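PDB 1JWQ: N-ACETYLMURAMOYL-L-ALANINE AMIDASE CwlV from Paenibacillus polymyxa, which probably hydrolyses, through this zinc-binding catalytic domain, the amide bond between N-acetylmuramoyl groups and L-alanine in cell-wall peptidoglycan. Local coordinates for residues Gly9-Ser15 and Glu26-Asn30; Ala81-Ser87 and Tyr145-Ala149; Arg64-Glu69 and Val130-Met136; Ala32-Val37 and Gln161-Ala165; Ser89-Glu93 and Thr116-Arg121. All blocks are in the same frame, centred on the assembly; numbering follows the deposited sequence.

Contact 1 (Gly9-Ser15 and Glu26-Asn30). With ZN (zinc ion), chain B.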
# COMPACT_ATOMS: atom_id res chain seq x y z
N GLY A 9 2.30 -5.70 -2.65
CA GLY A 9 2.88 -6.83 -1.95
C GLY A 9 2.60 -8.20 -2.54
O GLY A 9 1.54 -8.44 -3.12
N HIS A 10 3.59 -9.08 -2.40
CA HIS A 10 3.48 -10.46 -2.85
C HIS A 10 3.34 -10.60 -4.37
O HIS A 10 3.71 -9.70 -5.11
CB HIS A 10 2.30 -11.11 -2.14
CG HIS A 10 2.27 -10.81 -0.67
ND1 HIS A 10 3.22 -11.28 0.20
CD2 HIS A 10 1.47 -9.99 0.05
CE1 HIS A 10 3.01 -10.76 1.40
NE2 HIS A 10 1.96 -9.97 1.33
N GLY A 11 2.84 -11.75 -4.81
CA GLY A 11 2.67 -11.96 -6.23
C GLY A 11 3.10 -13.33 -6.70
O GLY A 11 4.02 -13.94 -6.13
N ALA A 12 2.43 -13.83 -7.73
CA ALA A 12 2.73 -15.13 -8.30
C ALA A 12 2.63 -16.22 -7.23
O ALA A 12 1.59 -16.36 -6.59
CB ALA A 12 4.12 -15.12 -8.93
N LYS A 13 3.71 -16.98 -7.04
CA LYS A 13 3.71 -18.05 -6.06
C LYS A 13 3.39 -17.56 -4.65
O LYS A 13 2.92 -18.34 -3.82
CB LYS A 13 5.04 -18.80 -6.08
CG LYS A 13 6.27 -17.95 -5.80
CD LYS A 13 7.53 -18.79 -5.90
CE LYS A 13 8.77 -17.97 -5.58
NZ LYS A 13 10.02 -18.78 -5.70
N ASP A 14 3.65 -16.28 -4.38
CA ASP A 14 3.36 -15.71 -3.07
C ASP A 14 1.98 -15.05 -3.14
O ASP A 14 1.84 -13.95 -3.66
CB ASP A 14 4.41 -14.66 -2.69
CG ASP A 14 4.20 -14.09 -1.29
OD1 ASP A 14 3.34 -14.62 -0.55
OD2 ASP A 14 4.91 -13.13 -0.93
N SER A 15 0.97 -15.74 -2.63
CA SER A 15 -0.39 -15.22 -2.66
C SER A 15 -0.65 -14.23 -1.54
O SER A 15 -1.63 -13.49 -1.57
CB SER A 15 -1.39 -16.37 -2.54
OG SER A 15 -1.24 -17.02 -1.29
N GLU A 26 -4.51 -12.04 -1.13
CA GLU A 26 -4.04 -10.69 -0.86
C GLU A 26 -3.30 -10.10 -2.07
O GLU A 26 -3.45 -8.92 -2.38
CB GLU A 26 -3.10 -10.69 0.35
CG GLU A 26 -2.47 -9.34 0.64
CD GLU A 26 -1.32 -9.43 1.62
OE1 GLU A 26 -0.60 -8.42 1.78
OE2 GLU A 26 -1.14 -10.51 2.23
N LYS A 27 -2.51 -10.93 -2.75
CA LYS A 27 -1.75 -10.45 -3.91
C LYS A 27 -2.64 -9.81 -4.95
O LYS A 27 -2.25 -8.84 -5.62
CB LYS A 27 -0.95 -11.60 -4.55
CG LYS A 27 -1.80 -12.70 -5.17
CD LYS A 27 -0.94 -13.65 -6.00
CE LYS A 27 -1.80 -14.71 -6.71
NZ LYS A 27 -0.99 -15.54 -7.66
N THR A 28 -3.85 -10.35 -5.09
CA THR A 28 -4.83 -9.85 -6.05
C THR A 28 -5.28 -8.46 -5.64
O THR A 28 -5.35 -7.55 -6.47
CB THR A 28 -6.05 -10.79 -6.10
OG1 THR A 28 -5.60 -12.14 -6.29
CG2 THR A 28 -6.98 -10.40 -7.23
N PHE A 29 -5.59 -8.30 -4.36
CA PHE A 29 -6.01 -7.01 -3.83
C PHE A 29 -4.89 -5.98 -3.98
O PHE A 29 -5.13 -4.86 -4.44
CB PHE A 29 -6.37 -7.15 -2.35
CG PHE A 29 -6.63 -5.83 -1.66
CD1 PHE A 29 -7.82 -5.15 -1.85
CD2 PHE A 29 -5.66 -5.26 -0.84
CE1 PHE A 29 -8.06 -3.92 -1.24
CE2 PHE A 29 -5.88 -4.03 -0.22
CZ PHE A 29 -7.08 -3.36 -0.43
N ASN A 30 -3.68 -6.36 -3.59
CA ASN A 30 -2.55 -5.44 -3.66
C ASN A 30 -2.31 -4.90 -5.06
O ASN A 30 -2.07 -3.71 -5.24
CB ASN A 30 -1.27 -6.12 -3.15
CG ASN A 30 -1.37 -6.51 -1.68
OD1 ASN A 30 -2.20 -5.98 -0.94
ND2 ASN A 30 -0.51 -7.44 -1.25
ZN ZN B . 1.16 -8.65 2.78
O HOH W 1 0.30 -8.34 4.58
O HOH W 2 2.95 -9.01 4.10
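The irregular segment Gly9-Ser15, folded into a type II' beta turn from Gly11 to Asp14, lies against the first turn of helix 26-42, where Ser15 O accepts from Lys27 N at 3.0 Å. One side chain from each segment binds the zinc. His10 NE2 binds the metal at 2.1 Å, while Glu26 OE1 reaches it at 2.0 Å; the imidazole and carboxylate planes stand 73° apart. Two waters and His80 complete the coordination. This His-Glu-His zinc site is where the enzyme's metal has been seen, and a second shell orients it. Asp14 OD2 accepts a hydrogen bond from His10 ND1 at 2.7 Å, with the oxygen in the ring plane, which fixes the rotation of the imidazole. Asn30 ND2 uses its amide plane twice, donating to Gly9 O at 2.9 Å and to Glu26 OE1 at 3.2 Å, both bonds nearly straight. The other carboxylate oxygen, Glu26 OE2, is held by Ala17 N. The Lys27 chain leaves with CG between the backbone N and carbonyl carbon (chi1 65°) and runs extended past Asp14 O and Ser15, so that NZ bonds Ala12 O at 2.9 Å and forms a salt bridge to Asp56.

Contact 2 (Ala81-Ser87 and Tyr145-Ala149)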
# COMPACT_ATOMS: atom_id res chain seq x y z
N ALA A 81 -2.69 -6.28 2.52
CA ALA A 81 -3.96 -6.58 3.18
C ALA A 81 -3.52 -7.45 4.35
O ALA A 81 -2.61 -8.28 4.20
CB ALA A 81 -4.89 -7.35 2.25
N ASN A 82 -4.15 -7.26 5.50
CA ASN A 82 -3.79 -7.96 6.73
C ASN A 82 -4.51 -9.29 6.98
O ASN A 82 -5.47 -9.64 6.30
CB ASN A 82 -4.04 -7.01 7.90
CG ASN A 82 -2.93 -7.04 8.93
OD1 ASN A 82 -2.74 -6.06 9.67
ND2 ASN A 82 -2.21 -8.14 9.01
N SER A 83 -4.03 -10.01 7.98
CA SER A 83 -4.63 -11.28 8.36
C SER A 83 -4.33 -11.54 9.82
O SER A 83 -3.25 -11.22 10.31
CB SER A 83 -4.08 -12.43 7.51
OG SER A 83 -4.83 -13.60 7.72
N SER A 84 -5.30 -12.13 10.52
CA SER A 84 -5.17 -12.43 11.93
C SER A 84 -5.72 -13.82 12.24
O SER A 84 -6.56 -14.33 11.51
CB SER A 84 -5.94 -11.40 12.75
OG SER A 84 -6.05 -11.79 14.11
N GLY A 85 -5.24 -14.41 13.33
CA GLY A 85 -5.71 -15.72 13.73
C GLY A 85 -7.17 -15.66 14.16
O GLY A 85 -7.84 -16.69 14.23
N SER A 86 -7.65 -14.46 14.47
CA SER A 86 -9.04 -14.27 14.87
C SER A 86 -9.79 -13.54 13.76
O SER A 86 -9.31 -12.52 13.25
CB SER A 86 -9.12 -13.44 16.15
OG SER A 86 -10.47 -13.07 16.41
N SER A 87 -10.96 -14.05 13.39
CA SER A 87 -11.75 -13.43 12.33
C SER A 87 -12.35 -12.10 12.78
O SER A 87 -12.93 -11.37 11.98
CB SER A 87 -12.87 -14.37 11.87
OG SER A 87 -13.96 -14.35 12.78
N TYR A 145 -8.37 -6.26 7.00
CA TYR A 145 -8.16 -7.68 7.28
C TYR A 145 -8.96 -8.62 6.39
O TYR A 145 -10.18 -8.54 6.34
CB TYR A 145 -8.48 -7.98 8.75
CG TYR A 145 -7.41 -7.51 9.69
CD1 TYR A 145 -6.53 -8.42 10.28
CD2 TYR A 145 -7.24 -6.15 9.97
CE1 TYR A 145 -5.50 -7.98 11.12
CE2 TYR A 145 -6.22 -5.70 10.79
CZ TYR A 145 -5.36 -6.62 11.37
OH TYR A 145 -4.35 -6.17 12.19
N LEU A 146 -8.25 -9.51 5.70
CA LEU A 146 -8.88 -10.48 4.82
C LEU A 146 -9.40 -11.66 5.63
O LEU A 146 -10.08 -12.53 5.10
CB LEU A 146 -7.88 -10.97 3.78
CG LEU A 146 -7.34 -9.89 2.84
CD1 LEU A 146 -6.37 -10.51 1.85
CD2 LEU A 146 -8.51 -9.24 2.11
N SER A 147 -9.04 -11.69 6.91
CA SER A 147 -9.45 -12.76 7.81
C SER A 147 -10.83 -12.51 8.43
O SER A 147 -11.37 -13.36 9.13
CB SER A 147 -8.40 -12.93 8.92
OG SER A 147 -7.93 -11.67 9.37
N ASN A 148 -11.38 -11.32 8.17
CA ASN A 148 -12.70 -10.95 8.66
C ASN A 148 -13.63 -11.03 7.45
O ASN A 148 -13.38 -10.42 6.42
CB ASN A 148 -12.67 -9.53 9.24
CG ASN A 148 -14.05 -9.03 9.62
OD1 ASN A 148 -14.82 -8.57 8.77
ND2 ASN A 148 -14.38 -9.12 10.90
N ALA A 149 -14.71 -11.80 7.59
CA ALA A 149 -15.66 -11.98 6.49
C ALA A 149 -16.17 -10.69 5.86
O ALA A 149 -16.10 -10.53 4.64
CB ALA A 149 -16.84 -12.83 6.96
O HOH W 3 -9.64 -10.94 11.21
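Asn82 and Tyr145 lie side by side and point the same way. Asn82 CB sits 3.5 Å from the Tyr145 ring centroid and only 5° off the ring normal, a CH-pi contact over the middle of one face, and the Asn82 amide continues it, its plane tilted 18° from the ring. Ala81 CB packs on Leu146 CD1 at 3.5 Å. Leu146 N donates to Asn82 O at 2.8 Å, and with the parallel bridge of Asn82 to Tyr145 this marks where strands 75-82 and 138-145, neighbours in the central sheet, run out at the rim near the zinc site. Beyond the sheet the chains are stitched by serines. With OG between its backbone N and carbonyl carbon (chi1 41°), Ser147 accepts from Ser84 N at 2.9 Å and donates to a water that donates to Ser86 O. Asn148 ND2 reaches Ser87 O at 2.9 Å, while its OD1 caps Glu151 N at the start of helix 149-155. In the next shell, the Tyr145 hydroxyl hydrogen-bonds Glu93, which probably limits the ring's swing. With an alanine at this position, Asn82 would probably lose its aromatic cover on one side and Glu93 that hydroxyl partner. Ser84 OG accepts from Ser86 N in an ST turn and also pairs with Ser89 OG.

Contact 3 (Arg64-Glu69 and Val130-Met136)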
# COMPACT_ATOMS: atom_id res chain seq x y z
N ARG A 64 12.30 -5.34 -4.82
CA ARG A 64 11.36 -4.22 -4.73
C ARG A 64 12.09 -2.98 -4.23
O ARG A 64 11.88 -1.87 -4.72
CB ARG A 64 10.21 -4.57 -3.78
CG ARG A 64 9.41 -5.79 -4.22
CD ARG A 64 8.68 -6.44 -3.06
NE ARG A 64 8.10 -7.72 -3.45
CZ ARG A 64 6.87 -7.87 -3.94
NH1 ARG A 64 6.08 -6.82 -4.10
NH2 ARG A 64 6.44 -9.08 -4.27
N VAL A 65 12.96 -3.18 -3.24
CA VAL A 65 13.73 -2.07 -2.67
C VAL A 65 14.72 -1.54 -3.70
O VAL A 65 14.86 -0.33 -3.87
CB VAL A 65 14.51 -2.51 -1.41
CG1 VAL A 65 15.46 -1.40 -0.97
CG2 VAL A 65 13.54 -2.85 -0.29
N LYS A 66 15.39 -2.45 -4.41
CA LYS A 66 16.38 -2.04 -5.40
C LYS A 66 15.81 -1.09 -6.45
O LYS A 66 16.47 -0.14 -6.86
CB LYS A 66 16.99 -3.27 -6.08
CG LYS A 66 18.16 -2.93 -7.00
CD LYS A 66 19.08 -4.13 -7.21
CE LYS A 66 18.36 -5.30 -7.85
NZ LYS A 66 19.28 -6.45 -8.06
N VAL A 67 14.58 -1.35 -6.89
CA VAL A 67 13.95 -0.48 -7.88
C VAL A 67 13.83 0.93 -7.32
O VAL A 67 14.18 1.91 -7.98
CB VAL A 67 12.54 -0.98 -8.24
CG1 VAL A 67 11.86 0.02 -9.17
CG2 VAL A 67 12.62 -2.34 -8.90
N ALA A 68 13.33 1.03 -6.10
CA ALA A 68 13.16 2.32 -5.45
C ALA A 68 14.50 3.04 -5.31
O ALA A 68 14.60 4.22 -5.60
CB ALA A 68 12.50 2.14 -4.08
N GLU A 69 15.53 2.31 -4.87
CA GLU A 69 16.84 2.93 -4.70
C GLU A 69 17.47 3.34 -6.02
O GLU A 69 17.96 4.46 -6.17
CB GLU A 69 17.78 1.97 -3.96
CG GLU A 69 17.30 1.62 -2.57
CD GLU A 69 17.03 2.85 -1.73
OE1 GLU A 69 15.95 2.92 -1.10
OE2 GLU A 69 17.89 3.75 -1.71
N VAL A 130 10.94 -3.95 3.05
CA VAL A 130 10.74 -2.88 2.08
C VAL A 130 10.72 -1.45 2.62
O VAL A 130 11.06 -0.52 1.89
CB VAL A 130 9.48 -3.13 1.21
CG1 VAL A 130 9.60 -4.47 0.50
CG2 VAL A 130 8.23 -3.09 2.07
N ILE A 131 10.34 -1.26 3.89
CA ILE A 131 10.34 0.09 4.44
C ILE A 131 11.57 0.35 5.31
O ILE A 131 11.84 1.48 5.71
CB ILE A 131 9.02 0.39 5.23
CG1 ILE A 131 8.77 -0.67 6.32
CG2 ILE A 131 7.84 0.41 4.26
CD1 ILE A 131 7.56 -0.35 7.21
N ARG A 132 12.33 -0.71 5.57
CA ARG A 132 13.54 -0.62 6.38
C ARG A 132 14.77 -0.37 5.52
O ARG A 132 15.59 0.49 5.83
CB ARG A 132 13.77 -1.92 7.15
CG ARG A 132 15.11 -1.96 7.87
CD ARG A 132 15.33 -3.31 8.55
NE ARG A 132 15.49 -4.39 7.58
CZ ARG A 132 14.71 -5.46 7.52
NH1 ARG A 132 13.71 -5.61 8.37
NH2 ARG A 132 14.94 -6.40 6.61
N GLU A 133 14.90 -1.14 4.44
CA GLU A 133 16.05 -1.05 3.55
C GLU A 133 15.99 0.10 2.55
O GLU A 133 17.00 0.42 1.92
CB GLU A 133 16.24 -2.39 2.82
CG GLU A 133 16.47 -3.54 3.79
CD GLU A 133 17.68 -3.34 4.68
OE1 GLU A 133 17.63 -3.72 5.87
OE2 GLU A 133 18.69 -2.79 4.19
N THR A 134 14.82 0.70 2.39
CA THR A 134 14.67 1.83 1.49
C THR A 134 15.31 3.03 2.18
O THR A 134 15.42 3.06 3.41
CB THR A 134 13.19 2.13 1.21
OG1 THR A 134 12.40 1.73 2.34
CG2 THR A 134 12.73 1.37 -0.03
N THR A 135 15.74 4.02 1.40
CA THR A 135 16.38 5.21 1.96
C THR A 135 15.54 6.47 1.83
O THR A 135 15.93 7.52 2.34
CB THR A 135 17.74 5.47 1.30
OG1 THR A 135 17.55 5.77 -0.09
CG2 THR A 135 18.65 4.25 1.43
N MET A 136 14.42 6.38 1.12
CA MET A 136 13.53 7.53 0.97
C MET A 136 12.32 7.27 1.86
O MET A 136 12.15 6.16 2.37
CB MET A 136 13.09 7.70 -0.50
CG MET A 136 12.11 6.64 -1.02
SD MET A 136 12.81 4.98 -1.26
CE MET A 136 14.24 5.35 -2.34
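Glu69 and Thr135 form the polar end of this contact, and the conformation of Glu69 explains it. CG lies beside the backbone N (chi1 -61°) and the chain bends at chi2 (-54°), which swings the carboxylate from helix 61-70 to the segment Val130-Met136. There Glu69 OE2 receives Thr135 OG1 through its syn lone pair at 2.6 Å. Glu69 OE1 receives Thr135 N at 2.7 Å, also from the syn side but 31° out of the carboxylate plane. The Met136 chain, bent at chi2 and chi3, curls toward Ala68, bringing SD to 4.0 Å from Ala68 CB and CE to 3.5 Å from Ala68 O. Val65 spreads its two methyls over separate partners: CG2 approaches Val130 CA at 3.7 Å, while CG1 lies 4.0 Å from Thr134 CG2. Thr134 OG1 donates to Val130 O at 2.7 Å, tying its segment internally. Arg64 brushes Val130 with its CD; its guanidinium leaves for a salt bridge with Asp7 and a bond to His10 O. A single threonine thus supplies a donor to each oxygen of Glu69, which would favour the ionised carboxylate in a contact otherwise made largely by methyl and thioether groups.

Contact 4 (Ala32-Val37 and Gln161-Ala165)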
# COMPACT_ATOMS: atom_id res chain seq x y z
N ALA A 32 -4.51 -4.82 -7.67
CA ALA A 32 -5.65 -4.00 -8.08
C ALA A 32 -5.53 -2.59 -7.50
O ALA A 32 -5.82 -1.60 -8.18
CB ALA A 32 -6.96 -4.66 -7.62
N MET A 33 -5.10 -2.51 -6.25
CA MET A 33 -4.94 -1.21 -5.59
C MET A 33 -3.80 -0.42 -6.21
O MET A 33 -3.94 0.77 -6.49
CB MET A 33 -4.68 -1.40 -4.09
CG MET A 33 -5.88 -1.90 -3.31
SD MET A 33 -7.29 -0.78 -3.49
CE MET A 33 -6.53 0.78 -3.08
N ALA A 34 -2.66 -1.08 -6.41
CA ALA A 34 -1.50 -0.42 -7.00
C ALA A 34 -1.83 0.14 -8.38
O ALA A 34 -1.45 1.26 -8.71
CB ALA A 34 -0.33 -1.41 -7.10
N LEU A 35 -2.54 -0.64 -9.18
CA LEU A 35 -2.91 -0.20 -10.52
C LEU A 35 -3.85 1.00 -10.48
O LEU A 35 -3.75 1.91 -11.30
CB LEU A 35 -3.56 -1.35 -11.30
CG LEU A 35 -2.64 -2.54 -11.59
CD1 LEU A 35 -3.40 -3.60 -12.35
CD2 LEU A 35 -1.42 -2.08 -12.39
N LYS A 36 -4.78 1.00 -9.52
CA LYS A 36 -5.71 2.11 -9.39
C LYS A 36 -4.99 3.38 -8.94
O LYS A 36 -5.26 4.47 -9.45
CB LYS A 36 -6.83 1.76 -8.41
CG LYS A 36 -7.87 0.81 -8.98
CD LYS A 36 -8.89 0.40 -7.92
CE LYS A 36 -9.91 -0.60 -8.48
NZ LYS A 36 -10.73 0.01 -9.56
N VAL A 37 -4.06 3.24 -8.00
CA VAL A 37 -3.32 4.39 -7.52
C VAL A 37 -2.48 4.94 -8.67
O VAL A 37 -2.37 6.15 -8.86
CB VAL A 37 -2.41 4.02 -6.32
CG1 VAL A 37 -1.51 5.19 -5.95
CG2 VAL A 37 -3.28 3.64 -5.13
N GLN A 161 -12.25 0.10 -3.24
CA GLN A 161 -10.91 0.22 -3.80
C GLN A 161 -10.67 1.57 -4.45
O GLN A 161 -9.63 2.19 -4.24
CB GLN A 161 -10.67 -0.89 -4.83
CG GLN A 161 -10.85 -2.29 -4.26
CD GLN A 161 -10.36 -3.38 -5.19
OE1 GLN A 161 -10.13 -3.15 -6.38
NE2 GLN A 161 -10.22 -4.59 -4.66
N ASN A 162 -11.63 2.04 -5.24
CA ASN A 162 -11.48 3.32 -5.91
C ASN A 162 -11.35 4.47 -4.92
O ASN A 162 -10.54 5.37 -5.10
CB ASN A 162 -12.66 3.58 -6.85
CG ASN A 162 -12.63 2.67 -8.06
OD1 ASN A 162 -11.58 2.44 -8.65
ND2 ASN A 162 -13.80 2.15 -8.44
N ARG A 163 -12.16 4.42 -3.86
CA ARG A 163 -12.15 5.45 -2.84
C ARG A 163 -10.82 5.45 -2.09
O ARG A 163 -10.21 6.50 -1.85
CB ARG A 163 -13.29 5.19 -1.86
CG ARG A 163 -13.44 6.24 -0.79
CD ARG A 163 -14.15 5.66 0.41
NE ARG A 163 -15.23 4.76 0.02
CZ ARG A 163 -15.61 3.72 0.76
NH1 ARG A 163 -14.99 3.46 1.90
NH2 ARG A 163 -16.63 2.96 0.36
N VAL A 164 -10.36 4.26 -1.73
CA VAL A 164 -9.11 4.10 -1.00
C VAL A 164 -7.92 4.45 -1.88
O VAL A 164 -6.96 5.07 -1.42
CB VAL A 164 -8.97 2.65 -0.48
CG1 VAL A 164 -7.60 2.45 0.15
CG2 VAL A 164 -10.06 2.37 0.54
N ALA A 165 -7.98 4.07 -3.16
CA ALA A 165 -6.91 4.37 -4.09
C ALA A 165 -6.75 5.89 -4.19
O ALA A 165 -5.63 6.40 -4.28
CB ALA A 165 -7.22 3.79 -5.47
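Lys36 and Ala165 meet CB to CB at 3.6 Å, and from that point the contact divides into a close inner side and a polar outer one. On the inner side Met33 does most of the touching. Its chain bends at both chi2 and chi3, so the thioether turns across the gap between the helices: SD rests 3.6 Å from Gln161 CB, and CE lies against the facing helix, 3.6 Å from Ala165 N and 3.8 Å from Val164 CG1. Val37 CG2 fills in beside it, 4.0 Å from Ala165 CB. The small methyl of Ala165 is thereby met by three residues of the opposite helix, and it is there that the backbones come nearest, with Val37 CA and Ala165 CA 5.0 Å apart. Toward solvent the contact is made by longer polar side chains. Lys36 is extended as far as CE and then bends at chi4 (-64°), which carries NZ to Asn162 OD1 at 2.7 Å; the donor stands 34° out of the carbonyl plane. The same ammonium forms a salt bridge with Glu158. Asn162 is exposed to solvent, so this bond lies at the rim. Gln161, buried between the two sides, crosses the lysine chain at about a right angle, bringing Gln161 OE1 against Lys36 CE, while its NE2 donates to Leu155 O. The two helix segments cross at -56°. Ala34 and Val37 also touch strand 2-8, and Val164 touches helix 102-116, which places this crossing within the open alpha-beta-alpha sandwich.

Contact 5 (Ser89-Glu93 and Thr116-Arg121)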
# COMPACT_ATOMS: atom_id res chain seq x y z
N SER A 89 -10.56 -9.60 14.18
CA SER A 89 -9.62 -8.51 13.91
C SER A 89 -10.03 -7.71 12.68
O SER A 89 -10.45 -8.27 11.68
CB SER A 89 -8.21 -9.08 13.74
OG SER A 89 -7.82 -9.80 14.90
N ASN A 90 -9.89 -6.39 12.77
CA ASN A 90 -10.28 -5.52 11.68
C ASN A 90 -9.67 -4.14 11.79
O ASN A 90 -9.30 -3.68 12.88
CB ASN A 90 -11.80 -5.36 11.66
CG ASN A 90 -12.32 -4.69 12.93
OD1 ASN A 90 -12.40 -5.32 13.99
ND2 ASN A 90 -12.64 -3.41 12.83
N GLY A 91 -9.56 -3.46 10.66
CA GLY A 91 -9.02 -2.12 10.69
C GLY A 91 -7.90 -1.84 9.71
O GLY A 91 -7.33 -2.75 9.10
N THR A 92 -7.59 -0.56 9.59
CA THR A 92 -6.57 -0.06 8.69
C THR A 92 -5.34 0.40 9.48
O THR A 92 -5.47 1.11 10.49
CB THR A 92 -7.12 1.14 7.89
OG1 THR A 92 -8.26 0.71 7.14
CG2 THR A 92 -6.06 1.69 6.97
N GLU A 93 -4.16 0.00 9.01
CA GLU A 93 -2.90 0.36 9.67
C GLU A 93 -1.88 0.88 8.66
O GLU A 93 -1.83 0.43 7.50
CB GLU A 93 -2.32 -0.87 10.39
CG GLU A 93 -3.38 -1.82 10.95
CD GLU A 93 -2.80 -3.12 11.48
OE1 GLU A 93 -1.72 -3.55 11.00
OE2 GLU A 93 -3.42 -3.73 12.38
N THR A 116 -10.70 4.41 3.85
CA THR A 116 -11.12 3.02 4.00
C THR A 116 -12.43 2.96 4.79
O THR A 116 -13.25 2.06 4.58
CB THR A 116 -10.08 2.16 4.74
OG1 THR A 116 -10.05 2.52 6.13
CG2 THR A 116 -8.69 2.37 4.14
N GLY A 117 -12.62 3.92 5.69
CA GLY A 117 -13.82 3.94 6.50
C GLY A 117 -13.83 2.80 7.50
O GLY A 117 -14.84 2.56 8.16
N LEU A 118 -12.72 2.09 7.59
CA LEU A 118 -12.61 0.97 8.52
C LEU A 118 -12.03 1.48 9.84
O LEU A 118 -11.66 2.64 9.95
CB LEU A 118 -11.69 -0.11 7.93
CG LEU A 118 -12.06 -0.59 6.52
CD1 LEU A 118 -11.01 -1.57 6.03
CD2 LEU A 118 -13.44 -1.24 6.54
N THR A 119 -11.97 0.61 10.84
CA THR A 119 -11.44 1.02 12.13
C THR A 119 -10.01 1.53 11.98
O THR A 119 -9.15 0.84 11.42
CB THR A 119 -11.47 -0.12 13.15
OG1 THR A 119 -12.82 -0.54 13.35
CG2 THR A 119 -10.88 0.34 14.48
N ASP A 120 -9.78 2.74 12.47
CA ASP A 120 -8.47 3.37 12.39
C ASP A 120 -7.53 2.78 13.43
O ASP A 120 -7.60 3.12 14.61
CB ASP A 120 -8.61 4.87 12.61
CG ASP A 120 -7.29 5.60 12.54
OD1 ASP A 120 -7.29 6.83 12.70
OD2 ASP A 120 -6.25 4.94 12.32
N ARG A 121 -6.63 1.90 12.98
CA ARG A 121 -5.68 1.28 13.89
C ARG A 121 -4.39 2.10 14.01
O ARG A 121 -3.43 1.68 14.64
CB ARG A 121 -5.37 -0.14 13.42
CG ARG A 121 -6.59 -1.07 13.39
CD ARG A 121 -6.18 -2.44 12.89
NE ARG A 121 -5.19 -3.04 13.78
CZ ARG A 121 -5.47 -3.95 14.71
NH1 ARG A 121 -6.71 -4.38 14.86
NH2 ARG A 121 -4.50 -4.40 15.49
O HOH W 4 -1.53 -4.89 13.90
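The Arg121 guanidinium has Asn90 O at its edge, in plane, where NH1 donates a weak bond of 3.3 Å, while the Glu93 carboxylate lies obliquely alongside, tilted 43°. Glu93 OE2 and Arg121 NE form a salt bridge, though modelled too close for its geometry to be trusted. Arg121 gets there by a bend at chi3 (61°) that folds the chain across Gly91, CD coming to 3.6 Å from Gly91 CA. A CB on Gly91 would collide with Arg121 CG and Thr119 O and, at these backbone angles, with the preceding carbonyl O, which favours glycine. Thr92 N donates to Thr119 O at 2.8 Å and Arg121 N to Thr92 O at 2.9 Å. Thr92 and Thr116 meet tip to tip, OG1 to OG1 at 2.7 Å; Thr92 OG1 bonds Val143 O, and Thr116 OG1 bonds Ala113 O. Thr116 OG1 accepts from Leu118 N at 3.1 Å, an ST turn leading out of the helix. A valine at Thr116 would probably leave Leu118 N and Ala113 O without this partner. Thr92 bridges Asp120 in parallel within the beta-alpha-beta crossover of strand 92-96, helix 102-116 and strand 120-125, the last outermost in the sheet.

Overall arrangement
Contacts 3 and 4 are the buried ones and lie on opposite sides of the chain's centre, their centres about 21 Å apart; both rely on methyl and thioether packing with a polar group at the rim of each. Contacts 1, 2 and 5 are only partly buried and depend more on hydrogen bonds. Helix 26-42 serves twice, offering metal chemistry to contact 1 at its start and apolar packing to contact 4 farther along. Contacts 2 and 5 reach the same sheet and join where Tyr145 OH meets Glu93 OE2. Contact 1 touches contact 2 through Glu26 OE1 and Ala81 N, and contact 3 through His10 O and Arg64 NH2, so both contacts touch residues at the zinc site.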